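Long-range contacts in esterase (Thermotoga maritima, PDB 3DOH), which probably hydrolyses carboxylic esters, being a thermostable alpha/beta hydrolase that also carries an immunoglobulin-like domain: residues I158-L162 with N190-V194; L180-R186 with W227-F231; A291-C295 with S361-Y366. All blocks are in the same frame, centred on the assembly; numbering follows the deposited sequence.

Interaction 1 of 3, residues I158-L162 with N190-V194; sequences IPYRL and NYLQV. With SO4 (sulfate ion), chain G.
P159 and N190 bring the two backbones closest, 5.5 Å from CA to CA, where strand 158-162 passes the loop that leads into the short, weakly bonded helical turn at 192-194. The N190 amide lies against the strand, its CG 3.4 Å from P159 CB. N190 ND2 gives a hydrogen bond to Y160 O at 3.2 Å, approaching from above the carbonyl plane, not along a lone pair. Q193 fixes the other end of that amide: its NE2 donates to N190 OD1 at 2.9 Å, in the plane of both amides, and also bonds to A218 O. R161 comes at N190 from the next position on the strand. Bends at chi2 and chi3 (-66° and -71°) bring its chain over N190 O, to which NH1 bonds at 3.1 Å, with the guanidinium nearly perpendicular to the N190 amide. R161 NH2 bonds to F144 O, and both terminal nitrogens make weak bonds to a sulfate that H138 also holds, beside the edge of the Y191 ring. With an alanine for this arginine, N190 O and F144 O would probably lose this donor and the sulfate would keep only H138 of the two. Strand 157-163 runs between strands 144-150 and 215-219, antiparallel to both, second from one margin of the mixed alpha/beta-hydrolase sheet; N190 and V194 lie on one side, while Y160 points away and packs on helix 242-257.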
loop_
_atom_site.group_PDB
_atom_site.type_symbol
_atom_site.label_atom_id
_atom_site.label_comp_id
_atom_site.label_asym_id
_atom_site.label_seq_id
_atom_site.Cartn_x
_atom_site.Cartn_y
_atom_site.Cartn_z
ATOM N N ILE A 158 10.360 -49.657 18.645
ATOM C CA ILE A 158 10.690 -48.533 17.794
ATOM C C ILE A 158 9.908 -48.615 16.505
ATOM O O ILE A 158 10.154 -49.487 15.675
ATOM C CB ILE A 158 12.236 -48.422 17.499
ATOM C CG1 ILE A 158 13.048 -48.089 18.772
ATOM C CG2 ILE A 158 12.508 -47.423 16.378
ATOM C CD1 ILE A 158 12.915 -46.699 19.277
ATOM N N PRO A 159 8.960 -47.683 16.325
ATOM C CA PRO A 159 8.284 -47.621 15.032
ATOM C C PRO A 159 9.225 -47.004 13.976
ATOM O O PRO A 159 10.035 -46.090 14.308
ATOM C CB PRO A 159 7.077 -46.698 15.307
ATOM C CG PRO A 159 7.100 -46.402 16.772
ATOM C CD PRO A 159 8.496 -46.612 17.231
ATOM N N TYR A 160 9.142 -47.502 12.740
ATOM C CA TYR A 160 9.903 -46.909 11.648
ATOM C C TYR A 160 9.222 -46.938 10.294
ATOM O O TYR A 160 8.309 -47.714 10.048
ATOM C CB TYR A 160 11.307 -47.503 11.575
ATOM C CG TYR A 160 11.393 -48.944 11.121
ATOM C CD1 TYR A 160 11.172 -50.018 12.022
ATOM C CD2 TYR A 160 11.731 -49.249 9.796
ATOM C CE1 TYR A 160 11.281 -51.355 11.600
ATOM C CE2 TYR A 160 11.846 -50.566 9.361
ATOM C CZ TYR A 160 11.624 -51.613 10.269
ATOM O OH TYR A 160 11.743 -52.903 9.805
ATOM N N ARG A 161 9.652 -46.032 9.436
ATOM C CA ARG A 161 9.109 -45.914 8.100
ATOM C C ARG A 161 10.280 -46.169 7.197
ATOM O O ARG A 161 11.355 -45.622 7.425
ATOM C CB ARG A 161 8.553 -44.497 7.814
ATOM C CG ARG A 161 7.438 -43.968 8.702
ATOM C CD ARG A 161 6.119 -44.711 8.591
ATOM N NE ARG A 161 5.410 -44.498 7.336
ATOM C CZ ARG A 161 4.159 -44.036 7.212
ATOM N NH1 ARG A 161 3.410 -43.713 8.268
ATOM N NH2 ARG A 161 3.652 -43.896 5.994
ATOM N N LEU A 162 10.064 -46.970 6.165
ATOM C CA LEU A 162 11.123 -47.360 5.241
ATOM C C LEU A 162 10.667 -47.189 3.805
ATOM O O LEU A 162 9.614 -47.679 3.454
ATOM C CB LEU A 162 11.476 -48.832 5.465
ATOM C CG LEU A 162 12.383 -49.517 4.437
ATOM C CD1 LEU A 162 13.857 -49.210 4.717
ATOM C CD2 LEU A 162 12.152 -51.016 4.476
ATOM N N ASN A 190 4.530 -43.096 14.469
ATOM C CA ASN A 190 5.207 -43.452 13.233
ATOM C C ASN A 190 4.897 -42.508 12.039
ATOM O O ASN A 190 4.980 -42.916 10.867
ATOM C CB ASN A 190 4.884 -44.902 12.854
ATOM C CG ASN A 190 6.052 -45.602 12.204
ATOM O OD1 ASN A 190 7.091 -44.991 11.962
ATOM N ND2 ASN A 190 5.900 -46.886 11.911
ATOM N N TYR A 191 4.536 -41.263 12.315
ATOM C CA TYR A 191 4.193 -40.348 11.228
ATOM C C TYR A 191 5.019 -39.075 11.308
ATOM O O TYR A 191 5.657 -38.659 10.340
ATOM C CB TYR A 191 2.701 -40.010 11.263
ATOM C CG TYR A 191 2.177 -39.410 9.978
ATOM C CD1 TYR A 191 1.551 -40.202 9.024
ATOM C CD2 TYR A 191 2.309 -38.053 9.718
ATOM C CE1 TYR A 191 1.071 -39.659 7.847
ATOM C CE2 TYR A 191 1.832 -37.500 8.544
ATOM C CZ TYR A 191 1.214 -38.308 7.613
ATOM O OH TYR A 191 0.737 -37.762 6.443
ATOM N N LEU A 192 4.991 -38.468 12.485
ATOM C CA LEU A 192 5.750 -37.251 12.793
ATOM C C LEU A 192 7.119 -37.133 12.149
ATOM O O LEU A 192 7.431 -36.080 11.578
ATOM C CB LEU A 192 5.900 -37.116 14.292
ATOM C CG LEU A 192 5.166 -35.941 14.927
ATOM C CD1 LEU A 192 4.044 -35.326 14.057
ATOM C CD2 LEU A 192 4.648 -36.392 16.271
ATOM N N GLN A 193 7.903 -38.210 12.210
ATOM C CA GLN A 193 9.349 -38.145 11.908
ATOM C C GLN A 193 9.602 -38.079 10.412
ATOM O O GLN A 193 10.736 -37.860 9.926
ATOM C CB GLN A 193 10.126 -39.299 12.591
ATOM C CG GLN A 193 10.154 -40.642 11.872
ATOM C CD GLN A 193 8.897 -41.463 12.090
ATOM O OE1 GLN A 193 7.879 -40.947 12.566
ATOM N NE2 GLN A 193 8.957 -42.753 11.744
ATOM N N VAL A 194 8.505 -38.236 9.691
ATOM C CA VAL A 194 8.539 -38.285 8.268
ATOM C C VAL A 194 7.755 -37.064 7.735
ATOM O O VAL A 194 7.779 -36.771 6.548
ATOM C CB VAL A 194 8.022 -39.708 7.833
ATOM C CG1 VAL A 194 6.752 -39.672 6.997
ATOM C CG2 VAL A 194 9.129 -40.546 7.202
HETATM S S SO4 G . 0.196 -43.318 5.082
HETATM O O1 SO4 G . 0.596 -42.951 6.440
HETATM O O2 SO4 G . -1.168 -43.853 5.174
HETATM O O3 SO4 G . 1.108 -44.318 4.510
HETATM O O4 SO4 G . 0.201 -42.128 4.222
#

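Interaction 2 of 3, residues L180-R186 with W227-F231. With SO4 (sulfate ion), chain C.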
loop_
_atom_site.group_PDB
_atom_site.type_symbol
_atom_site.label_atom_id
_atom_site.label_comp_id
_atom_site.label_asym_id
_atom_site.label_seq_id
_atom_site.Cartn_x
_atom_site.Cartn_y
_atom_site.Cartn_z
ATOM N N LEU A 180 17.513 -39.457 11.295
ATOM C CA LEU A 180 17.112 -39.313 12.698
ATOM C C LEU A 180 16.440 -37.974 12.950
ATOM O O LEU A 180 17.069 -36.915 12.802
ATOM C CB LEU A 180 18.312 -39.441 13.605
ATOM C CG LEU A 180 19.159 -40.683 13.399
ATOM C CD1 LEU A 180 20.431 -40.567 14.289
ATOM C CD2 LEU A 180 18.342 -41.978 13.679
ATOM N N HIS A 181 15.164 -38.002 13.341
ATOM C CA HIS A 181 14.390 -36.771 13.526
ATOM C C HIS A 181 14.758 -36.035 14.820
ATOM O O HIS A 181 15.483 -36.558 15.686
ATOM C CB HIS A 181 12.928 -37.121 13.552
ATOM C CG HIS A 181 12.561 -37.935 14.739
ATOM N ND1 HIS A 181 12.489 -37.396 16.005
ATOM C CD2 HIS A 181 12.318 -39.261 14.874
ATOM C CE1 HIS A 181 12.176 -38.347 16.865
ATOM N NE2 HIS A 181 12.072 -39.489 16.208
ATOM N N GLY A 182 14.220 -34.827 14.962
ATOM C CA GLY A 182 14.519 -33.959 16.101
ATOM C C GLY A 182 13.550 -34.204 17.248
ATOM O O GLY A 182 12.594 -34.971 17.088
ATOM N N ALA A 183 13.775 -33.537 18.385
ATOM C CA ALA A 183 12.972 -33.743 19.588
ATOM C C ALA A 183 11.500 -33.674 19.303
ATOM O O ALA A 183 10.745 -34.536 19.753
ATOM C CB ALA A 183 13.342 -32.769 20.672
ATOM N N GLY A 184 11.091 -32.670 18.534
ATOM C CA GLY A 184 9.669 -32.384 18.380
ATOM C C GLY A 184 8.905 -33.475 17.673
ATOM O O GLY A 184 7.705 -33.603 17.842
ATOM N N GLU A 185 9.604 -34.264 16.866
ATOM C CA GLU A 185 9.000 -35.350 16.134
ATOM C C GLU A 185 8.922 -36.648 16.949
ATOM O O GLU A 185 8.338 -37.622 16.486
ATOM C CB GLU A 185 9.790 -35.589 14.849
ATOM C CG GLU A 185 9.516 -34.578 13.784
ATOM C CD GLU A 185 9.986 -33.221 14.223
ATOM O OE1 GLU A 185 11.231 -33.062 14.388
ATOM O OE2 GLU A 185 9.116 -32.336 14.438
ATOM N N ARG A 186 9.499 -36.668 18.149
ATOM C CA ARG A 186 9.336 -37.830 19.035
ATOM C C ARG A 186 7.868 -38.175 19.229
ATOM O O ARG A 186 6.987 -37.301 19.138
ATOM C CB ARG A 186 9.979 -37.633 20.398
ATOM C CG ARG A 186 11.468 -37.769 20.389
ATOM C CD ARG A 186 12.025 -37.356 21.724
ATOM N NE ARG A 186 11.519 -36.056 22.122
ATOM C CZ ARG A 186 11.743 -35.494 23.303
ATOM N NH1 ARG A 186 12.475 -36.129 24.200
ATOM N NH2 ARG A 186 11.251 -34.283 23.583
ATOM N N TRP A 227 17.952 -39.857 20.973
ATOM C CA TRP A 227 18.824 -40.800 20.254
ATOM C C TRP A 227 20.124 -41.022 21.031
ATOM O O TRP A 227 20.592 -42.140 21.156
ATOM C CB TRP A 227 19.148 -40.332 18.825
ATOM C CG TRP A 227 17.983 -39.999 17.932
ATOM C CD1 TRP A 227 17.646 -38.774 17.468
ATOM C CD2 TRP A 227 17.034 -40.910 17.383
ATOM N NE1 TRP A 227 16.545 -38.846 16.675
ATOM C CE2 TRP A 227 16.142 -40.151 16.599
ATOM C CE3 TRP A 227 16.848 -42.300 17.473
ATOM C CZ2 TRP A 227 15.064 -40.736 15.898
ATOM C CZ3 TRP A 227 15.788 -42.870 16.787
ATOM C CH2 TRP A 227 14.906 -42.084 16.003
ATOM N N SER A 228 20.686 -39.926 21.529
ATOM C CA SER A 228 21.875 -39.914 22.362
ATOM C C SER A 228 21.432 -39.538 23.760
ATOM O O SER A 228 20.322 -39.044 23.928
ATOM C CB SER A 228 22.869 -38.859 21.861
ATOM O OG SER A 228 22.573 -37.571 22.381
ATOM N N THR A 229 22.292 -39.769 24.748
ATOM C CA THR A 229 22.056 -39.286 26.104
ATOM C C THR A 229 22.028 -37.762 26.153
ATOM O O THR A 229 22.804 -37.140 26.879
ATOM C CB THR A 229 23.129 -39.803 27.081
ATOM O OG1 THR A 229 24.432 -39.552 26.540
ATOM C CG2 THR A 229 22.961 -41.296 27.316
ATOM N N LEU A 230 21.129 -37.170 25.376
ATOM C CA LEU A 230 20.921 -35.721 25.392
ATOM C C LEU A 230 19.895 -35.388 26.477
ATOM O O LEU A 230 20.239 -34.766 27.494
ATOM C CB LEU A 230 20.455 -35.229 23.995
ATOM C CG LEU A 230 20.001 -33.780 23.689
ATOM C CD1 LEU A 230 21.144 -32.773 23.832
ATOM C CD2 LEU A 230 19.393 -33.669 22.292
ATOM N N PHE A 231 18.657 -35.845 26.250
ATOM C CA PHE A 231 17.515 -35.673 27.153
ATOM C C PHE A 231 17.459 -36.715 28.314
ATOM O O PHE A 231 16.532 -36.697 29.132
ATOM C CB PHE A 231 16.195 -35.691 26.350
ATOM C CG PHE A 231 16.037 -34.541 25.368
ATOM C CD1 PHE A 231 16.246 -34.731 24.010
ATOM C CD2 PHE A 231 15.640 -33.268 25.803
ATOM C CE1 PHE A 231 16.085 -33.667 23.094
ATOM C CE2 PHE A 231 15.475 -32.196 24.896
ATOM C CZ PHE A 231 15.704 -32.399 23.540
HETATM S S SO4 C . 14.142 -30.262 17.756
HETATM O O1 SO4 C . 13.235 -29.894 18.845
HETATM O O2 SO4 C . 13.287 -30.674 16.606
HETATM O O3 SO4 C . 15.066 -31.313 18.246
HETATM O O4 SO4 C . 14.953 -29.121 17.385
#
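W227 takes hold of H181 twice, once at the backbone and once at the ring. Its NE1 donates to H181 O at 2.7 Å, nearly straight (169°) and in the plane of both the indole and the carbonyl. The benzene edge of the same indole then turns onto the imidazole, with CZ2 3.3 Å from H181 NE2, an offset edge-to-face pair whose planes stand at 61°. Having CG between the backbone N and the carbonyl carbon (chi1 66°) swings the H181 ring into this place, where E185 O lies over its opposite face. Within the ring plane, H181 ND1 donates to G182 O, and NE2 meets C221 N, so both nitrogens are satisfied. L180 covers one face of the indole, its CB 3.8 Å from the centroid of the five-membered ring in a CH-pi contact and its CD2 above the ring system.

Residues 181-184, following strand 174-180, carry the His-Gly sequence that in many alpha/beta hydrolases forms the oxyanion hole. Consistent with that, A183 N donates to a sulfate oxygen at 2.6 Å, and the same ion is bonded by S271 and H359, probably the nucleophile and histidine of the triad. The W227 bond thus probably helps to position this loop.

Farther out, R186 CZ lies 4.7 Å from the centroid of the poorly ordered F231 ring, over its face, a cation-pi contact, while A183 CB touches F231 CZ at 3.7 Å. R186 NE bonds to A183 O and NH1 to S225 O, just ahead of W227.

Interaction 3 of 3, residues A291-C295 with S361-Y366; sequences AIPIC and SWIPTY
I294 carries most of the apolar packing against residues 361-366, and its two branches go to different partners. CG2, anti to the backbone N, lies against W362, 3.7 Å from W362 CA, and also touches W362 CB and S361 OG. The longer branch ends in CD1, which meets T365 CG2 tip to tip at 3.9 Å and reaches the hydroxyl end of the Y366 ring, 3.4 Å from Y366 CZ. One turn of helix thus presents W362, T365 and Y366 around a single isoleucine, with I292 CG2 at the margin, 4.4 Å from T365 CG2.

The sulfur contact is of another kind. C295 SG lies in the plane of the W362 indole, 5.0 Å from the centroid of its six-membered ring, and meets the edge at CE3 (3.7 Å), a Cys sulfur-aromatic contact made at the rim and not over a face.

The hydrogen bonds of T365 and Y366 are made within the helical segment or beyond the contact. T365 OG1 donates to S361 O at 2.6 Å, one turn back, and also pairs with Y346 OH; this fixes the rotation that turns T365 CG2 toward I294. Y366 OH is hydrogen-bonded to T268 OG1.

The active site is close by: W362 stacks edge-to-face with H359 and C295 touches D319, both probably members of the catalytic triad. Strand 290-294 runs between parallel strands 264-270 and 311-316; the axes of its segment and helix 362-366 stand 10.0 Å apart at 152°, and P293, pointing away, packs on helix 272-283.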
loop_
_atom_site.group_PDB
_atom_site.type_symbol
_atom_site.label_atom_id
_atom_site.label_comp_id
_atom_site.label_asym_id
_atom_site.label_seq_id
_atom_site.Cartn_x
_atom_site.Cartn_y
_atom_site.Cartn_z
ATOM N N ALA A 291 27.988 -38.782 6.503
ATOM C CA ALA A 291 27.032 -38.266 7.456
ATOM C C ALA A 291 26.744 -36.800 7.153
ATOM O O ALA A 291 27.647 -36.074 6.729
ATOM C CB ALA A 291 27.609 -38.396 8.827
ATOM N N ILE A 292 25.502 -36.360 7.349
ATOM C CA ILE A 292 25.164 -34.925 7.383
ATOM C C ILE A 292 24.449 -34.630 8.716
ATOM O O ILE A 292 23.217 -34.779 8.825
ATOM C CB ILE A 292 24.299 -34.484 6.165
ATOM C CG1 ILE A 292 24.992 -34.864 4.857
ATOM C CG2 ILE A 292 23.902 -32.996 6.240
ATOM C CD1 ILE A 292 24.059 -34.809 3.606
ATOM N N PRO A 293 25.213 -34.259 9.749
ATOM C CA PRO A 293 24.691 -33.778 11.020
ATOM C C PRO A 293 24.343 -32.285 11.079
ATOM O O PRO A 293 25.242 -31.427 11.051
ATOM C CB PRO A 293 25.833 -34.062 11.971
ATOM C CG PRO A 293 27.045 -33.978 11.140
ATOM C CD PRO A 293 26.672 -34.396 9.766
ATOM N N ILE A 294 23.049 -32.003 11.229
ATOM C CA ILE A 294 22.503 -30.659 11.183
ATOM C C ILE A 294 22.172 -30.209 12.588
ATOM O O ILE A 294 21.415 -30.896 13.286
ATOM C CB ILE A 294 21.226 -30.615 10.306
ATOM C CG1 ILE A 294 21.567 -31.028 8.897
ATOM C CG2 ILE A 294 20.633 -29.210 10.256
ATOM C CD1 ILE A 294 20.423 -31.620 8.197
ATOM N N CYS A 295 22.720 -29.066 12.989
ATOM C CA CYS A 295 22.573 -28.571 14.350
ATOM C C CYS A 295 22.566 -29.724 15.342
ATOM O O CYS A 295 21.509 -30.138 15.818
ATOM C CB CYS A 295 21.287 -27.753 14.487
ATOM S SG CYS A 295 19.810 -28.566 13.832
ATOM N N SER A 361 17.797 -24.954 10.719
ATOM C CA SER A 361 18.768 -24.918 9.636
ATOM C C SER A 361 18.677 -26.140 8.739
ATOM O O SER A 361 19.369 -26.219 7.717
ATOM C CB SER A 361 20.193 -24.709 10.152
ATOM O OG SER A 361 20.474 -25.544 11.256
ATOM N N TRP A 362 17.837 -27.103 9.114
ATOM C CA TRP A 362 17.674 -28.298 8.287
ATOM C C TRP A 362 16.906 -27.946 7.000
ATOM O O TRP A 362 17.037 -28.623 5.960
ATOM C CB TRP A 362 16.978 -29.391 9.070
ATOM C CG TRP A 362 15.698 -28.957 9.769
ATOM C CD1 TRP A 362 14.431 -28.902 9.220
ATOM C CD2 TRP A 362 15.554 -28.543 11.143
ATOM N NE1 TRP A 362 13.518 -28.467 10.173
ATOM C CE2 TRP A 362 14.178 -28.248 11.357
ATOM C CE3 TRP A 362 16.444 -28.403 12.210
ATOM C CZ2 TRP A 362 13.679 -27.816 12.603
ATOM C CZ3 TRP A 362 15.940 -27.965 13.464
ATOM C CH2 TRP A 362 14.566 -27.695 13.644
ATOM N N ILE A 363 16.135 -26.862 7.078
ATOM C CA ILE A 363 15.338 -26.368 5.952
ATOM C C ILE A 363 16.151 -25.955 4.705
ATOM O O ILE A 363 15.937 -26.499 3.639
ATOM C CB ILE A 363 14.432 -25.225 6.407
ATOM C CG1 ILE A 363 13.377 -25.773 7.387
ATOM C CG2 ILE A 363 13.826 -24.524 5.198
ATOM C CD1 ILE A 363 12.805 -24.742 8.364
ATOM N N PRO A 364 17.095 -25.015 4.814
ATOM C CA PRO A 364 17.850 -24.828 3.575
ATOM C C PRO A 364 18.711 -26.017 3.228
ATOM O O PRO A 364 19.053 -26.218 2.051
ATOM C CB PRO A 364 18.770 -23.647 3.880
ATOM C CG PRO A 364 18.646 -23.390 5.304
ATOM C CD PRO A 364 17.511 -24.108 5.885
ATOM N N THR A 365 19.104 -26.787 4.236
ATOM C CA THR A 365 20.085 -27.836 4.016
ATOM C C THR A 365 19.505 -28.919 3.131
ATOM O O THR A 365 20.125 -29.280 2.146
ATOM C CB THR A 365 20.548 -28.398 5.341
ATOM O OG1 THR A 365 21.118 -27.321 6.079
ATOM C CG2 THR A 365 21.563 -29.463 5.155
ATOM N N TYR A 366 18.312 -29.414 3.467
ATOM C CA TYR A 366 17.651 -30.419 2.636
ATOM C C TYR A 366 17.201 -29.874 1.292
ATOM O O TYR A 366 16.850 -30.643 0.383
ATOM C CB TYR A 366 16.515 -31.142 3.385
ATOM C CG TYR A 366 17.067 -31.997 4.506
ATOM C CD1 TYR A 366 18.152 -32.843 4.273
ATOM C CD2 TYR A 366 16.540 -31.941 5.810
ATOM C CE1 TYR A 366 18.686 -33.626 5.303
ATOM C CE2 TYR A 366 17.102 -32.726 6.845
ATOM C CZ TYR A 366 18.157 -33.564 6.564
ATOM O OH TYR A 366 18.724 -34.335 7.535
#

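How the interactions relate
Of the segments in contact, the one on strand 157-163 comes first from the N terminus, then the loop 180-186; interaction 1 closes when the chain returns at 190-194, and interaction 2 closes later, at 227-231. The two loops therefore cross, and they touch where Q193 CB meets H181 CD2 at 3.2 Å. Interaction 1 ties an outer part of the hydrolase sheet to the loop after strand 174-180, and interaction 2 ties that loop to the one before helix 242-257. Interaction 3 follows in series, joining strand 290-294 to helix 362-366 near the C terminus. Its centre lies about 15 Å from that of interaction 2, and the two approach the probable active site from different segments of the chain.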